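Local coordinates for protein DR2417 (Deinococcus radiodurans, PDB 4XWW) that probably degrades and matures RNA as a 5'-3' exonuclease, and possibly an endonuclease, of the metallo-beta-lactamase superfamily, working as a homodimer, at residues V36-V44 against V138-A146. Sequence-based numbering, arbitrary orientation.
Sequences VFRYGDEIV and VRFGQSFVA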
ATOM      1  N   VAL A  36     -15.033   5.288  26.779  1.00 24.55           N
ATOM      2  CA  VAL A  36     -15.849   5.891  27.814  1.00 25.51           C
ATOM      3  C   VAL A  36     -16.381   4.793  28.718  1.00 24.62           C
ATOM      4  O   VAL A  36     -16.854   3.761  28.244  1.00 26.30           O
ATOM      5  CB  VAL A  36     -17.012   6.703  27.191  1.00 32.32           C
ATOM      6  CG1 VAL A  36     -17.998   7.142  28.237  1.00 32.46           C
ATOM      7  CG2 VAL A  36     -16.455   7.899  26.428  1.00 37.64           C
ATOM      8  N   PHE A  37     -16.268   5.018  30.027  1.00 24.59           N
ATOM      9  CA  PHE A  37     -16.928   4.193  31.036  1.00 30.28           C
ATOM     10  C   PHE A  37     -17.993   5.010  31.738  1.00 27.93           C
ATOM     11  O   PHE A  37     -17.716   6.107  32.219  1.00 27.92           O
ATOM     12  CB  PHE A  37     -15.919   3.654  32.053  1.00 25.10           C
ATOM     13  CG  PHE A  37     -14.926   2.697  31.456  1.00 25.00           C
ATOM     14  CD1 PHE A  37     -15.225   1.349  31.352  1.00 21.99           C
ATOM     15  CD2 PHE A  37     -13.702   3.149  30.980  1.00 23.28           C
ATOM     16  CE1 PHE A  37     -14.313   0.461  30.779  1.00 24.75           C
ATOM     17  CE2 PHE A  37     -12.790   2.265  30.418  1.00 26.23           C
ATOM     18  CZ  PHE A  37     -13.098   0.921  30.325  1.00 27.05           C
ATOM     19  N   ARG A  38     -19.217   4.493  31.786  1.00 25.24           N
ATOM     20  CA  ARG A  38     -20.288   5.211  32.443  1.00 26.52           C
ATOM     21  C   ARG A  38     -21.010   4.333  33.454  1.00 32.62           C
ATOM     22  O   ARG A  38     -21.444   3.224  33.138  1.00 29.35           O
ATOM     23  CB  ARG A  38     -21.304   5.766  31.440  1.00 26.60           C
ATOM     24  CG  ARG A  38     -22.415   6.569  32.133  1.00 32.81           C
ATOM     25  CD  ARG A  38     -23.399   7.211  31.165  1.00 30.24           C
ATOM     26  NE  ARG A  38     -24.493   7.823  31.924  1.00 33.05           N
ATOM     27  CZ  ARG A  38     -25.605   8.320  31.392  1.00 40.03           C
ATOM     28  NH1 ARG A  38     -25.796   8.286  30.082  1.00 41.83           N
ATOM     29  NH2 ARG A  38     -26.532   8.849  32.185  1.00 46.13           N
ATOM     30  N   TYR A  39     -21.095   4.850  34.672  1.00 26.85           N
ATOM     31  CA  TYR A  39     -21.928   4.263  35.722  1.00 31.34           C
ATOM     32  C   TYR A  39     -22.799   5.341  36.372  1.00 32.01           C
ATOM     33  O   TYR A  39     -22.293   6.265  37.014  1.00 31.12           O
ATOM     34  CB  TYR A  39     -21.069   3.569  36.783  1.00 30.09           C
ATOM     35  CG  TYR A  39     -21.917   2.769  37.744  1.00 39.04           C
ATOM     36  CD1 TYR A  39     -22.498   3.376  38.846  1.00 40.81           C
ATOM     37  CD2 TYR A  39     -22.180   1.423  37.521  1.00 31.35           C
ATOM     38  CE1 TYR A  39     -23.296   2.672  39.709  1.00 41.76           C
ATOM     39  CE2 TYR A  39     -22.991   0.699  38.395  1.00 40.12           C
ATOM     40  CZ  TYR A  39     -23.540   1.340  39.490  1.00 44.68           C
ATOM     41  OH  TYR A  39     -24.343   0.661  40.383  1.00 47.85           O
ATOM     42  N   GLY A  40     -24.111   5.216  36.211  1.00 32.77           N
ATOM     43  CA  GLY A  40     -25.029   6.230  36.700  1.00 37.13           C
ATOM     44  C   GLY A  40     -24.732   7.539  36.003  1.00 37.19           C
ATOM     45  O   GLY A  40     -24.674   7.584  34.774  1.00 36.39           O
ATOM     46  N   ASP A  41     -24.510   8.598  36.778  1.00 33.97           N
ATOM     47  CA  ASP A  41     -24.219   9.897  36.182  1.00 42.96           C
ATOM     48  C   ASP A  41     -22.736  10.264  36.270  1.00 39.12           C
ATOM     49  O   ASP A  41     -22.373  11.440  36.307  1.00 36.94           O
ATOM     50  CB  ASP A  41     -25.072  10.983  36.830  1.00 47.89           C
ATOM     51  CG  ASP A  41     -26.524  10.927  36.376  1.00 53.17           C
ATOM     52  OD1 ASP A  41     -26.805  10.279  35.342  1.00 43.90           O
ATOM     53  OD2 ASP A  41     -27.381  11.540  37.048  1.00 53.61           O
ATOM     54  N   GLU A  42     -21.880   9.250  36.301  1.00 35.20           N
ATOM     55  CA  GLU A  42     -20.443   9.483  36.320  1.00 32.47           C
ATOM     56  C   GLU A  42     -19.783   8.861  35.102  1.00 32.90           C
ATOM     57  O   GLU A  42     -20.111   7.745  34.697  1.00 29.60           O
ATOM     58  CB  GLU A  42     -19.813   8.930  37.605  1.00 30.98           C
ATOM     59  CG  GLU A  42     -20.309   9.626  38.877  1.00 33.48           C
ATOM     60  CD  GLU A  42     -19.642   9.089  40.138  1.00 40.49           C
ATOM     61  OE1 GLU A  42     -18.993   8.023  40.069  1.00 38.23           O
ATOM     62  OE2 GLU A  42     -19.773   9.733  41.205  1.00 39.12           O
ATOM     63  N   ILE A  43     -18.836   9.595  34.533  1.00 28.73           N
ATOM     64  CA  ILE A  43     -18.072   9.094  33.408  1.00 26.19           C
ATOM     65  C   ILE A  43     -16.576   9.220  33.646  1.00 25.30           C
ATOM     66  O   ILE A  43     -16.102  10.244  34.116  1.00 28.65           O
ATOM     67  CB  ILE A  43     -18.451   9.839  32.106  1.00 29.34           C
ATOM     68  CG1 ILE A  43     -19.812   9.340  31.612  1.00 32.95           C
ATOM     69  CG2 ILE A  43     -17.369   9.657  31.046  1.00 25.51           C
ATOM     70  CD1 ILE A  43     -20.426  10.188  30.491  1.00 39.13           C
ATOM     71  N   VAL A  44     -15.840   8.165  33.309  1.00 24.80           N
ATOM     72  CA  VAL A  44     -14.390   8.229  33.201  1.00 23.31           C
ATOM     73  C   VAL A  44     -14.034   7.970  31.744  1.00 23.37           C
ATOM     74  O   VAL A  44     -14.597   7.066  31.128  1.00 22.36           O
ATOM     75  CB  VAL A  44     -13.707   7.196  34.108  1.00 22.65           C
ATOM     76  CG1 VAL A  44     -12.186   7.326  34.021  1.00 22.43           C
ATOM     77  CG2 VAL A  44     -14.182   7.370  35.553  1.00 38.44           C
ATOM     78  N   VAL A 138      -6.355   5.738  41.859  1.00 21.86           N
ATOM     79  CA  VAL A 138      -6.940   7.067  41.798  1.00 28.61           C
ATOM     80  C   VAL A 138      -8.463   6.979  41.780  1.00 28.12           C
ATOM     81  O   VAL A 138      -9.007   6.045  41.222  1.00 32.28           O
ATOM     82  CB  VAL A 138      -6.395   7.812  40.569  1.00 35.64           C
ATOM     83  CG1 VAL A 138      -7.271   8.978  40.206  1.00 49.85           C
ATOM     84  CG2 VAL A 138      -4.973   8.263  40.849  1.00 31.00           C
ATOM     85  N   ARG A 139      -9.152   7.926  42.414  1.00 23.94           N
ATOM     86  CA  ARG A 139     -10.612   7.869  42.472  1.00 24.52           C
ATOM     87  C   ARG A 139     -11.309   8.854  41.514  1.00 31.00           C
ATOM     88  O   ARG A 139     -10.910  10.019  41.395  1.00 31.07           O
ATOM     89  CB  ARG A 139     -11.094   8.118  43.911  1.00 31.06           C
ATOM     90  CG  ARG A 139     -12.599   8.061  44.052  1.00 32.83           C
ATOM     91  CD  ARG A 139     -13.045   8.127  45.514  1.00 39.64           C
ATOM     92  NE  ARG A 139     -12.967   6.835  46.189  1.00 49.74           N
ATOM     93  CZ  ARG A 139     -13.783   5.814  45.949  1.00 60.62           C
ATOM     94  NH1 ARG A 139     -14.736   5.918  45.031  1.00 64.00           N
ATOM     95  NH2 ARG A 139     -13.640   4.678  46.619  1.00 62.68           N
ATOM     96  N   PHE A 140     -12.357   8.380  40.842  1.00 26.31           N
ATOM     97  CA  PHE A 140     -13.211   9.230  40.008  1.00 28.75           C
ATOM     98  C   PHE A 140     -14.642   9.156  40.531  1.00 31.15           C
ATOM     99  O   PHE A 140     -15.300   8.126  40.390  1.00 35.97           O
ATOM    100  CB  PHE A 140     -13.194   8.808  38.522  1.00 28.91           C
ATOM    101  CG  PHE A 140     -11.829   8.715  37.909  1.00 25.43           C
ATOM    102  CD1 PHE A 140     -11.260   9.808  37.265  1.00 23.71           C
ATOM    103  CD2 PHE A 140     -11.125   7.523  37.934  1.00 25.67           C
ATOM    104  CE1 PHE A 140      -9.986   9.723  36.697  1.00 25.06           C
ATOM    105  CE2 PHE A 140      -9.866   7.425  37.357  1.00 27.13           C
ATOM    106  CZ  PHE A 140      -9.297   8.527  36.736  1.00 23.95           C
ATOM    107  N   GLY A 141     -15.129  10.248  41.104  1.00 37.88           N
ATOM    108  CA  GLY A 141     -16.454  10.275  41.706  1.00 41.41           C
ATOM    109  C   GLY A 141     -16.665   9.164  42.722  1.00 38.34           C
ATOM    110  O   GLY A 141     -15.713   8.707  43.351  1.00 43.60           O
ATOM    111  N   GLN A 142     -17.917   8.735  42.875  1.00 34.73           N
ATOM    112  CA  GLN A 142     -18.280   7.715  43.851  1.00 32.43           C
ATOM    113  C   GLN A 142     -18.062   6.285  43.384  1.00 36.87           C
ATOM    114  O   GLN A 142     -17.874   5.392  44.215  1.00 37.41           O
ATOM    115  CB  GLN A 142     -19.754   7.863  44.240  1.00 32.31           C
ATOM    116  CG  GLN A 142     -20.174   9.277  44.550  1.00 53.63           C
ATOM    117  CD  GLN A 142     -19.388   9.860  45.702  1.00 66.59           C
ATOM    118  OE1 GLN A 142     -19.444   9.354  46.825  1.00 68.43           O
ATOM    119  NE2 GLN A 142     -18.637  10.922  45.429  1.00 69.76           N
ATOM    120  N   SER A 143     -18.093   6.069  42.066  1.00 31.05           N
ATOM    121  CA  SER A 143     -18.285   4.734  41.511  1.00 30.18           C
ATOM    122  C   SER A 143     -17.024   4.078  40.955  1.00 32.02           C
ATOM    123  O   SER A 143     -17.008   2.872  40.722  1.00 40.13           O
ATOM    124  CB  SER A 143     -19.345   4.779  40.394  1.00 34.35           C
ATOM    125  OG  SER A 143     -20.618   5.156  40.889  1.00 38.55           O
ATOM    126  N   PHE A 144     -15.979   4.873  40.742  1.00 32.70           N
ATOM    127  CA  PHE A 144     -14.795   4.402  40.032  1.00 27.66           C
ATOM    128  C   PHE A 144     -13.498   4.569  40.813  1.00 26.49           C
ATOM    129  O   PHE A 144     -13.218   5.647  41.351  1.00 27.94           O
ATOM    130  CB  PHE A 144     -14.641   5.147  38.705  1.00 27.19           C
ATOM    131  CG  PHE A 144     -15.724   4.871  37.712  1.00 27.69           C
ATOM    132  CD1 PHE A 144     -15.737   3.685  36.997  1.00 33.86           C
ATOM    133  CD2 PHE A 144     -16.698   5.817  37.451  1.00 30.12           C
ATOM    134  CE1 PHE A 144     -16.722   3.438  36.058  1.00 33.62           C
ATOM    135  CE2 PHE A 144     -17.686   5.576  36.510  1.00 34.91           C
ATOM    136  CZ  PHE A 144     -17.694   4.386  35.812  1.00 29.42           C
ATOM    137  N   VAL A 145     -12.702   3.505  40.844  1.00 24.92           N
ATOM    138  CA  VAL A 145     -11.307   3.591  41.262  1.00 24.61           C
ATOM    139  C   VAL A 145     -10.423   2.909  40.223  1.00 26.27           C
ATOM    140  O   VAL A 145     -10.717   1.781  39.794  1.00 27.15           O
ATOM    141  CB  VAL A 145     -11.080   2.954  42.638  1.00 31.59           C
ATOM    142  CG1 VAL A 145      -9.600   2.954  42.984  1.00 28.31           C
ATOM    143  CG2 VAL A 145     -11.901   3.679  43.705  1.00 33.83           C
ATOM    144  N   ALA A 146      -9.359   3.594  39.794  1.00 22.99           N
ATOM    145  CA  ALA A 146      -8.454   3.036  38.788  1.00 25.13           C
ATOM    146  C   ALA A 146      -7.075   2.784  39.379  1.00 26.50           C
ATOM    147  O   ALA A 146      -6.515   3.662  40.031  1.00 25.59           O
ATOM    148  CB  ALA A 146      -8.349   3.975  37.586  1.00 20.05           C
TER
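The carboxylate of Glu-42 receives two consecutive backbone N-H groups from the turn that joins strands 137-140 and 144-150. Gln-142 N gives a nearly straight bond to Glu-42 OE2 (2.7 Å, 175° at the hydrogen), and Ser-143 N a more bent one to Glu-42 OE1 (2.9 Å, 143°). Both oxygens accept through their syn lone pairs, so the two-oxygen end of the group is directed at the turn. Glutamate suits the place because its chain, extended beyond CG (chi2 -178°), carries the carboxylate across from one hairpin to the other. Gly-141 takes a positive phi and, lacking a side chain, lets Glu-42 OE2 come within 3.4 Å of its CA. Ser-143 is small enough to let the Tyr-39 ring close in, its OG approaching Tyr-39 CD1 obliquely at 3.3 Å.

Beneath this polar grip the contact is apolar. Val-44 places one methyl on each of two phenylalanines: CG1 stands almost exactly over the centre of the Phe-140 ring, 3.9 Å from its centroid, while CG2 lies over a face of Phe-144 and also presses on Phe-140 CB at 3.4 Å. A beta-branched residue can serve both rings at once. The far end of the Phe-144 ring reaches strand 34-39, where its CZ is 3.6 Å from Tyr-39 CB, and the backbone O of Glu-42 lies at the ring's edge. Leu-163 and Leu-19 add to the packing around Phe-144, and Tyr-106 meets the Phe-140 ring at about a right angle.

The two hairpins belong to the two different sheets of the metallo-beta-lactamase fold's sandwich, with Val-44, Phe-140 and Phe-144 packed where the sheets meet. At this margin, paired bonds fix the carboxylate's rotation, and its negative charge probably strengthens its hold on the turn's N-H groups.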